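Local coordinates for AvmM (Streptomyces sp. NBRC 109436, PDB 7FE6), which catalyses macrocyclization through dehydration and Michael-type addition in the biosynthesis of alchivemycin A, at residues Ile35-Thr40 against Phe187-Gly192; Ser67-Leu72 against Gly147-His152; Arg74-Leu79 against Ala143-Ile148. One frame throughout, in Å; residues are numbered along the deposited sequence.

Overall arrangement
The three contacts sit at one end of an all-beta fold with two main sheets, on the same side of the chain's centre, each centre about 11 Å from the other two. Contacts 2 and 3 fall within the chain span of contact 1. Contact 1 adds strand 34-35 to the edge of the mixed sheet. Contact 3 pairs strands 77-83 and 135-144 of the antiparallel sheet. Contact 2 joins the loops after strands 57-66 and 135-144. Contacts 2 and 3 share G147 and I148, in the connection from strand 135-144 to strand 153-162. This end of the fold joins the two sheets and meets both neighbouring subunits; the ligand-pocket residues R50, V133 and E134 lie outside these contacts.

Contact 1: Ile35-Thr40 against Phe187-Gly192; sequences ITPGET and FRLGEG
I35 lies against F187 and L189 at the edge of the mixed sheet. Its CB sits 4.0 Å from R188 O and 4.1 Å from L189 CD1. The CG2 branch of I35 comes closer to that methyl, at 3.7 Å from L189 CD1. The other branch, CG1, stands beside the backbone N (chi1 -70°) and comes to 4.1 Å from F187 CD2. I35 CD1 then rests over one face of the F187 ring, 4.1 Å from the ring centroid, a CH-pi contact. The backbone of I35 is held at both ends. Its N donates to R188 O at 2.8 Å, and its O accepts from G190 N at 2.9 Å. P37 follows, with its CG 4.0 Å from L189 CD1, so this leucine methyl is shared by I35 and P37. A type II turn from T36 to E39 then leads toward the antiparallel sheet, where G38 pairs with F144. R188 forms salt bridges with E42 of the second subunit and with E151. I35 and L189 form a parallel bridge on one face, and L189 reaches F144 of the other sheet. This is a short edge strand added in parallel to a beta-sandwich sheet.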
loop_
_atom_site.group_PDB
_atom_site.type_symbol
_atom_site.label_atom_id
_atom_site.label_comp_id
_atom_site.label_asym_id
_atom_site.label_seq_id
_atom_site.Cartn_x
_atom_site.Cartn_y
_atom_site.Cartn_z
ATOM N N ILE A 35 10.857 12.742 4.790
ATOM C CA ILE A 35 11.512 13.360 3.646
ATOM C C ILE A 35 12.497 14.403 4.156
ATOM O O ILE A 35 12.144 15.254 4.984
ATOM C CB ILE A 35 10.484 13.980 2.682
ATOM C CG1 ILE A 35 9.695 12.867 1.959
ATOM C CG2 ILE A 35 11.177 14.928 1.720
ATOM C CD1 ILE A 35 8.499 13.320 1.172
ATOM N N THR A 36 13.726 14.335 3.680
ATOM C CA THR A 36 14.720 15.308 4.107
ATOM C C THR A 36 14.567 16.594 3.307
ATOM O O THR A 36 14.556 16.546 2.074
ATOM C CB THR A 36 16.132 14.765 3.924
ATOM O OG1 THR A 36 16.318 13.630 4.771
ATOM C CG2 THR A 36 17.177 15.837 4.255
ATOM N N PRO A 37 14.490 17.752 3.961
ATOM C CA PRO A 37 14.442 19.015 3.221
ATOM C C PRO A 37 15.614 19.138 2.265
ATOM O O PRO A 37 16.736 18.715 2.571
ATOM C CB PRO A 37 14.502 20.073 4.326
ATOM C CG PRO A 37 13.907 19.417 5.479
ATOM C CD PRO A 37 14.284 17.964 5.401
ATOM N N GLY A 38 15.319 19.648 1.063
ATOM C CA GLY A 38 16.318 19.894 0.054
ATOM C C GLY A 38 16.626 18.698 -0.805
ATOM O O GLY A 38 17.181 18.860 -1.897
ATOM N N GLU A 39 16.261 17.505 -0.340
ATOM C CA GLU A 39 16.597 16.240 -0.970
ATOM C C GLU A 39 15.522 15.864 -1.981
ATOM O O GLU A 39 14.344 16.176 -1.794
ATOM C CB GLU A 39 16.743 15.160 0.113
ATOM C CG GLU A 39 16.761 13.712 -0.389
ATOM C CD GLU A 39 16.471 12.689 0.724
ATOM O OE1 GLU A 39 15.348 12.696 1.322
ATOM O OE2 GLU A 39 17.401 11.896 1.013
ATOM N N THR A 40 15.935 15.186 -3.053
ATOM C CA THR A 40 15.007 14.720 -4.086
ATOM C C THR A 40 14.670 13.244 -3.881
ATOM O O THR A 40 15.563 12.397 -3.783
ATOM C CB THR A 40 15.581 14.927 -5.497
ATOM O OG1 THR A 40 15.776 16.329 -5.766
ATOM C CG2 THR A 40 14.647 14.335 -6.561
ATOM N N PHE A 187 3.587 11.635 6.014
ATOM C CA PHE A 187 5.031 11.695 6.148
ATOM C C PHE A 187 5.368 12.871 7.045
ATOM O O PHE A 187 4.486 13.617 7.470
ATOM C CB PHE A 187 5.705 11.804 4.766
ATOM C CG PHE A 187 5.445 13.110 4.059
ATOM C CD1 PHE A 187 4.275 13.307 3.349
ATOM C CD2 PHE A 187 6.399 14.133 4.083
ATOM C CE1 PHE A 187 4.042 14.515 2.690
ATOM C CE2 PHE A 187 6.178 15.330 3.444
ATOM C CZ PHE A 187 4.999 15.529 2.738
ATOM N N ARG A 188 6.635 12.968 7.413
ATOM C CA ARG A 188 7.190 14.171 8.002
ATOM C C ARG A 188 8.228 14.740 7.048
ATOM O O ARG A 188 8.932 13.992 6.356
ATOM C CB ARG A 188 7.824 13.888 9.359
ATOM C CG ARG A 188 6.834 13.590 10.465
ATOM C CD ARG A 188 7.537 13.638 11.801
ATOM N NE ARG A 188 8.710 12.765 11.825
ATOM C CZ ARG A 188 9.973 13.188 11.734
ATOM N NH1 ARG A 188 10.242 14.488 11.618
ATOM N NH2 ARG A 188 10.972 12.312 11.762
ATOM N N LEU A 189 8.336 16.062 7.025
ATOM C CA LEU A 189 9.380 16.752 6.269
ATOM C C LEU A 189 10.357 17.314 7.292
ATOM O O LEU A 189 10.082 18.340 7.923
ATOM C CB LEU A 189 8.781 17.847 5.398
ATOM C CG LEU A 189 9.710 18.773 4.608
ATOM C CD1 LEU A 189 10.594 17.984 3.643
ATOM C CD2 LEU A 189 8.915 19.892 3.899
ATOM N N GLY A 190 11.500 16.647 7.451
ATOM C CA GLY A 190 12.460 17.013 8.481
ATOM C C GLY A 190 13.547 15.990 8.748
ATOM O O GLY A 190 14.039 15.334 7.817
ATOM N N GLU A 191 13.960 15.873 10.013
ATOM C CA GLU A 191 15.047 14.976 10.395
ATOM C C GLU A 191 14.519 13.600 10.775
ATOM O O GLU A 191 13.431 13.458 11.345
ATOM C CB GLU A 191 15.879 15.524 11.561
ATOM C CG GLU A 191 16.801 16.662 11.216
ATOM C CD GLU A 191 17.534 17.185 12.443
ATOM O OE1 GLU A 191 17.618 16.436 13.454
ATOM O OE2 GLU A 191 18.029 18.337 12.398
ATOM N N GLY A 192 15.323 12.586 10.476
ATOM C CA GLY A 192 14.959 11.219 10.750
ATOM C C GLY A 192 15.038 10.871 12.219
ATOM O O GLY A 192 15.464 11.683 13.057
#

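Contact 2: Ser67-Leu72 against Gly147-His152; sequences SDRDDL and GITSEH
H152 O accepts two bonds from S67, one from the backbone N at 3.0 Å and one from OG at 2.7 Å. The contact joins two loops at one end of a beta sandwich, where the 147-152 chain turns a corner between the sheets. The S67 hydroxyl stands between the backbone N and the carbonyl carbon (chi1 75°), which lets N and OG reach the same oxygen. S67 OG also lies at the edge of the H152 ring, near CD2. H152 ND1 is hydrogen-bonded to NE2 of H139 of the second subunit. D68 uses both carboxylate oxygens, each met on the syn side. OD1 of D68 takes S150 OG at 2.8 Å, and its OD2 takes the backbone N of E151 at 2.7 Å. With both in use, the carboxylate is held against rotation. R69 is held by D71 within its own loop. A side-on salt bridge, R69 NE to D71 OD1 and NH2 to OD2, lies in the guanidinium plane and fixes the group flat. R69 NH1 then turns to T149 O, at 2.9 Å, with the oxygen 26° out of that plane. I148 CG1 lies over one guanidinium face, 3.9 Å from R69 CZ.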
loop_
_atom_site.group_PDB
_atom_site.type_symbol
_atom_site.label_atom_id
_atom_site.label_comp_id
_atom_site.label_asym_id
_atom_site.label_seq_id
_atom_site.Cartn_x
_atom_site.Cartn_y
_atom_site.Cartn_z
ATOM N N SER A 67 -0.298 20.080 7.731
ATOM C CA SER A 67 -1.304 20.248 8.764
ATOM C C SER A 67 -0.924 21.306 9.792
ATOM O O SER A 67 -1.791 21.734 10.566
ATOM C CB SER A 67 -1.533 18.929 9.489
ATOM O OG SER A 67 -0.446 18.684 10.348
ATOM N N ASP A 68 0.351 21.713 9.840
ATOM C CA ASP A 68 0.888 22.492 10.951
ATOM C C ASP A 68 1.493 23.816 10.511
ATOM O O ASP A 68 2.275 24.410 11.258
ATOM C CB ASP A 68 1.916 21.663 11.724
ATOM C CG ASP A 68 3.028 21.122 10.837
ATOM O OD1 ASP A 68 2.883 21.160 9.596
ATOM O OD2 ASP A 68 4.040 20.629 11.385
ATOM N N ARG A 69 1.126 24.302 9.332
ATOM C CA ARG A 69 1.504 25.625 8.860
ATOM C C ARG A 69 0.730 25.917 7.586
ATOM O O ARG A 69 0.330 24.994 6.867
ATOM C CB ARG A 69 3.008 25.714 8.622
ATOM C CG ARG A 69 3.561 24.620 7.744
ATOM C CD ARG A 69 5.067 24.588 7.880
ATOM N NE ARG A 69 5.668 25.853 7.461
ATOM C CZ ARG A 69 6.959 26.137 7.588
ATOM N NH1 ARG A 69 7.788 25.255 8.127
ATOM N NH2 ARG A 69 7.424 27.307 7.185
ATOM N N ASP A 70 0.531 27.207 7.296
ATOM C CA ASP A 70 -0.267 27.552 6.126
ATOM C C ASP A 70 0.498 28.399 5.113
ATOM O O ASP A 70 -0.120 28.955 4.191
ATOM C CB ASP A 70 -1.560 28.262 6.529
ATOM C CG ASP A 70 -1.316 29.480 7.372
ATOM O OD1 ASP A 70 -0.216 30.076 7.285
ATOM O OD2 ASP A 70 -2.249 29.858 8.109
ATOM N N ASP A 71 1.826 28.470 5.224
ATOM C CA ASP A 71 2.642 29.264 4.315
ATOM C C ASP A 71 3.155 28.491 3.100
ATOM O O ASP A 71 3.764 29.103 2.221
ATOM C CB ASP A 71 3.836 29.849 5.067
ATOM C CG ASP A 71 4.567 28.801 5.897
ATOM O OD1 ASP A 71 3.943 27.779 6.267
ATOM O OD2 ASP A 71 5.773 28.992 6.163
ATOM N N LEU A 72 2.962 27.177 3.027
ATOM C CA LEU A 72 3.424 26.425 1.862
ATOM C C LEU A 72 2.749 26.910 0.574
ATOM O O LEU A 72 1.545 27.184 0.542
ATOM C CB LEU A 72 3.168 24.924 2.068
ATOM C CG LEU A 72 3.447 23.938 0.924
ATOM C CD1 LEU A 72 4.940 23.867 0.635
ATOM C CD2 LEU A 72 2.895 22.537 1.237
ATOM N N GLY A 147 15.046 24.333 4.445
ATOM C CA GLY A 147 14.558 25.342 5.349
ATOM C C GLY A 147 13.062 25.379 5.540
ATOM O O GLY A 147 12.565 26.301 6.199
ATOM N N ILE A 148 12.316 24.445 4.957
ATOM C CA ILE A 148 10.894 24.316 5.244
ATOM C C ILE A 148 10.671 22.925 5.818
ATOM O O ILE A 148 11.266 21.949 5.347
ATOM C CB ILE A 148 10.032 24.606 3.995
ATOM C CG1 ILE A 148 8.550 24.717 4.368
ATOM C CG2 ILE A 148 10.266 23.571 2.895
ATOM C CD1 ILE A 148 7.690 25.395 3.285
ATOM N N THR A 149 9.894 22.849 6.899
ATOM C CA THR A 149 9.669 21.598 7.606
ATOM C C THR A 149 8.189 21.424 7.916
ATOM O O THR A 149 7.399 22.374 7.847
ATOM C CB THR A 149 10.439 21.530 8.927
ATOM O OG1 THR A 149 9.945 22.541 9.817
ATOM C CG2 THR A 149 11.936 21.704 8.692
ATOM N N SER A 150 7.824 20.186 8.265
ATOM C CA SER A 150 6.468 19.900 8.703
ATOM C C SER A 150 6.467 18.614 9.519
ATOM O O SER A 150 7.119 17.639 9.142
ATOM C CB SER A 150 5.523 19.780 7.506
ATOM O OG SER A 150 4.239 19.401 7.948
ATOM N N GLU A 151 5.718 18.605 10.613
ATOM C CA GLU A 151 5.673 17.443 11.478
ATOM C C GLU A 151 4.447 16.558 11.257
ATOM O O GLU A 151 4.343 15.489 11.871
ATOM C CB GLU A 151 5.807 17.908 12.925
ATOM C CG GLU A 151 7.255 18.334 13.154
ATOM C CD GLU A 151 8.195 17.172 12.803
ATOM O OE1 GLU A 151 8.053 16.116 13.490
ATOM O OE2 GLU A 151 8.981 17.263 11.810
ATOM N N HIS A 152 3.530 16.961 10.384
ATOM C CA HIS A 152 2.488 16.051 9.929
ATOM C C HIS A 152 1.951 16.578 8.605
ATOM O O HIS A 152 1.258 17.602 8.568
ATOM C CB HIS A 152 1.371 15.882 10.956
ATOM C CG HIS A 152 0.189 15.135 10.417
ATOM N ND1 HIS A 152 0.286 13.852 9.914
ATOM C CD2 HIS A 152 -1.103 15.510 10.241
ATOM C CE1 HIS A 152 -0.902 13.460 9.485
ATOM N NE2 HIS A 152 -1.762 14.448 9.671
#

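Contact 3: Arg74-Leu79 against Ala143-Ile148; sequences REDFKL and AFREGI
F77 overlaps F144 through its CB, which lies 3.6 Å from CD1 of the F144 ring. The two side chains run side by side and point the same way. Their rings meet obliquely, with planes at 57°. F77 and F144 are a non-hydrogen-bonded pair of the antiparallel sheet, and both turn inward toward I64 of the facing sheet. The F77 ring has its CG between the backbone N and the carbonyl carbon (chi1 55°). This brings it back under its own 3-10 segment, with R74 O above the centre of one face. The next pair is hydrogen-bonded. K78 N donates to A143 O at 2.8 Å, and A143 N returns a bond to K78 O at 3.1 Å. A143 and K78 face the other way, where L196 and Y197 of the third subunit pack.

Past F144 one more backbone bond follows, R145 N to D76 O at 3.0 Å, and a salt bridge joins the same two residues. The R145 side chain lies alongside D76 and is extended from CG to NE. R145 NE donates to D76 OD1 at 3.1 Å; the oxygen lies in the guanidinium plane, while NE comes from above the carboxylate plane. The two planes are 69° apart, and NE to OD1 is the one bond between the two groups. I148 CB sits over one face of the R145 guanidinium, at the end of the type II turn from R145 to I148. With an alanine at R145, D76 OD1 would probably lose its charged mate, and I148 CB the flat group that lies against it. D76 OD2 is held separately by the backbone N of R73, just before the 3-10 segment. R145 probably offsets the charge of D76. Together with the backbone bond, the salt bridge joins the residue before strand 77-83 to the turn after strand 135-144.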
loop_
_atom_site.group_PDB
_atom_site.type_symbol
_atom_site.label_atom_id
_atom_site.label_comp_id
_atom_site.label_asym_id
_atom_site.label_seq_id
_atom_site.Cartn_x
_atom_site.Cartn_y
_atom_site.Cartn_z
ATOM N N ARG A 74 3.043 26.445 -4.057
ATOM C CA ARG A 74 3.539 25.582 -5.134
ATOM C C ARG A 74 5.033 25.780 -5.367
ATOM O O ARG A 74 5.763 24.821 -5.669
ATOM C CB ARG A 74 2.751 25.850 -6.428
ATOM C CG ARG A 74 3.300 25.146 -7.673
ATOM C CD ARG A 74 3.347 23.617 -7.525
ATOM N NE ARG A 74 3.864 22.977 -8.731
ATOM C CZ ARG A 74 5.158 22.798 -8.992
ATOM N NH1 ARG A 74 6.076 23.208 -8.122
ATOM N NH2 ARG A 74 5.539 22.212 -10.127
ATOM N N GLU A 75 5.488 27.033 -5.243
ATOM C CA GLU A 75 6.869 27.450 -5.457
ATOM C C GLU A 75 7.864 26.864 -4.461
ATOM O O GLU A 75 9.062 26.844 -4.758
ATOM C CB GLU A 75 6.947 28.990 -5.391
ATOM C CG GLU A 75 6.253 29.737 -6.549
ATOM C CD GLU A 75 4.732 29.571 -6.554
ATOM O OE1 GLU A 75 4.105 29.846 -5.497
ATOM O OE2 GLU A 75 4.173 29.137 -7.611
ATOM N N ASP A 76 7.417 26.378 -3.302
ATOM C CA ASP A 76 8.348 25.930 -2.263
ATOM C C ASP A 76 8.874 24.523 -2.511
ATOM O O ASP A 76 9.640 23.996 -1.685
ATOM C CB ASP A 76 7.689 25.959 -0.883
ATOM C CG ASP A 76 7.337 27.347 -0.438
ATOM O OD1 ASP A 76 8.189 28.252 -0.592
ATOM O OD2 ASP A 76 6.192 27.524 0.045
ATOM N N PHE A 77 8.441 23.888 -3.593
ATOM C CA PHE A 77 8.914 22.564 -3.936
ATOM C C PHE A 77 9.059 22.443 -5.448
ATOM O O PHE A 77 8.501 23.222 -6.225
ATOM C CB PHE A 77 7.989 21.485 -3.359
ATOM C CG PHE A 77 6.531 21.618 -3.754
ATOM C CD1 PHE A 77 6.034 20.962 -4.879
ATOM C CD2 PHE A 77 5.641 22.336 -2.960
ATOM C CE1 PHE A 77 4.692 21.054 -5.219
ATOM C CE2 PHE A 77 4.298 22.422 -3.300
ATOM C CZ PHE A 77 3.824 21.769 -4.432
ATOM N N LYS A 78 9.868 21.477 -5.847
ATOM C CA LYS A 78 10.026 21.122 -7.244
ATOM C C LYS A 78 9.348 19.785 -7.494
ATOM O O LYS A 78 9.431 18.868 -6.666
ATOM C CB LYS A 78 11.497 21.057 -7.638
ATOM C CG LYS A 78 12.135 22.397 -7.691
ATOM C CD LYS A 78 13.549 22.297 -8.170
ATOM C CE LYS A 78 14.186 23.659 -8.132
ATOM N NZ LYS A 78 13.553 24.628 -9.086
ATOM N N LEU A 79 8.665 19.690 -8.635
ATOM C CA LEU A 79 7.794 18.557 -8.924
ATOM C C LEU A 79 7.932 18.188 -10.393
ATOM O O LEU A 79 7.609 18.996 -11.266
ATOM C CB LEU A 79 6.336 18.888 -8.586
ATOM C CG LEU A 79 5.462 17.777 -7.979
ATOM C CD1 LEU A 79 3.980 18.116 -8.122
ATOM C CD2 LEU A 79 5.763 16.426 -8.565
ATOM N N ALA A 143 10.976 17.344 -4.404
ATOM C CA ALA A 143 11.967 17.927 -3.517
ATOM C C ALA A 143 11.371 19.187 -2.911
ATOM O O ALA A 143 10.865 20.045 -3.640
ATOM C CB ALA A 143 13.268 18.242 -4.271
ATOM N N PHE A 144 11.423 19.299 -1.591
ATOM C CA PHE A 144 11.072 20.549 -0.940
ATOM C C PHE A 144 12.325 21.376 -0.741
ATOM O O PHE A 144 13.418 20.838 -0.546
ATOM C CB PHE A 144 10.390 20.308 0.395
ATOM C CG PHE A 144 9.071 19.634 0.266
ATOM C CD1 PHE A 144 7.908 20.386 0.097
ATOM C CD2 PHE A 144 8.983 18.251 0.278
ATOM C CE1 PHE A 144 6.677 19.756 -0.031
ATOM C CE2 PHE A 144 7.759 17.620 0.148
ATOM C CZ PHE A 144 6.608 18.367 -0.005
ATOM N N ARG A 145 12.168 22.694 -0.813
ATOM C CA ARG A 145 13.325 23.542 -0.619
ATOM C C ARG A 145 13.844 23.363 0.803
ATOM O O ARG A 145 13.092 23.039 1.726
ATOM C CB ARG A 145 12.976 25.011 -0.894
ATOM C CG ARG A 145 11.974 25.617 0.081
ATOM C CD ARG A 145 11.764 27.108 -0.188
ATOM N NE ARG A 145 10.924 27.747 0.823
ATOM C CZ ARG A 145 11.344 28.053 2.046
ATOM N NH1 ARG A 145 12.586 27.764 2.414
ATOM N NH2 ARG A 145 10.526 28.637 2.910
ATOM N N GLU A 146 15.153 23.539 0.961
ATOM C CA GLU A 146 15.756 23.526 2.282
ATOM C C GLU A 146 15.112 24.596 3.148
ATOM O O GLU A 146 14.694 25.653 2.663
ATOM C CB GLU A 146 17.254 23.784 2.166
ATOM C CG GLU A 146 18.052 22.588 1.715
ATOM C CD GLU A 146 19.528 22.909 1.539
ATOM O OE1 GLU A 146 19.949 24.016 1.953
ATOM O OE2 GLU A 146 20.264 22.038 1.011
ATOM N N GLY A 147 15.046 24.333 4.445
ATOM C CA GLY A 147 14.558 25.342 5.349
ATOM C C GLY A 147 13.062 25.379 5.540
ATOM O O GLY A 147 12.565 26.301 6.199
ATOM N N ILE A 148 12.316 24.445 4.957
ATOM C CA ILE A 148 10.894 24.316 5.244
ATOM C C ILE A 148 10.671 22.925 5.818
ATOM O O ILE A 148 11.266 21.949 5.347
ATOM C CB ILE A 148 10.032 24.606 3.995
ATOM C CG1 ILE A 148 8.550 24.717 4.368
ATOM C CG2 ILE A 148 10.266 23.571 2.895
ATOM C CD1 ILE A 148 7.690 25.395 3.285
#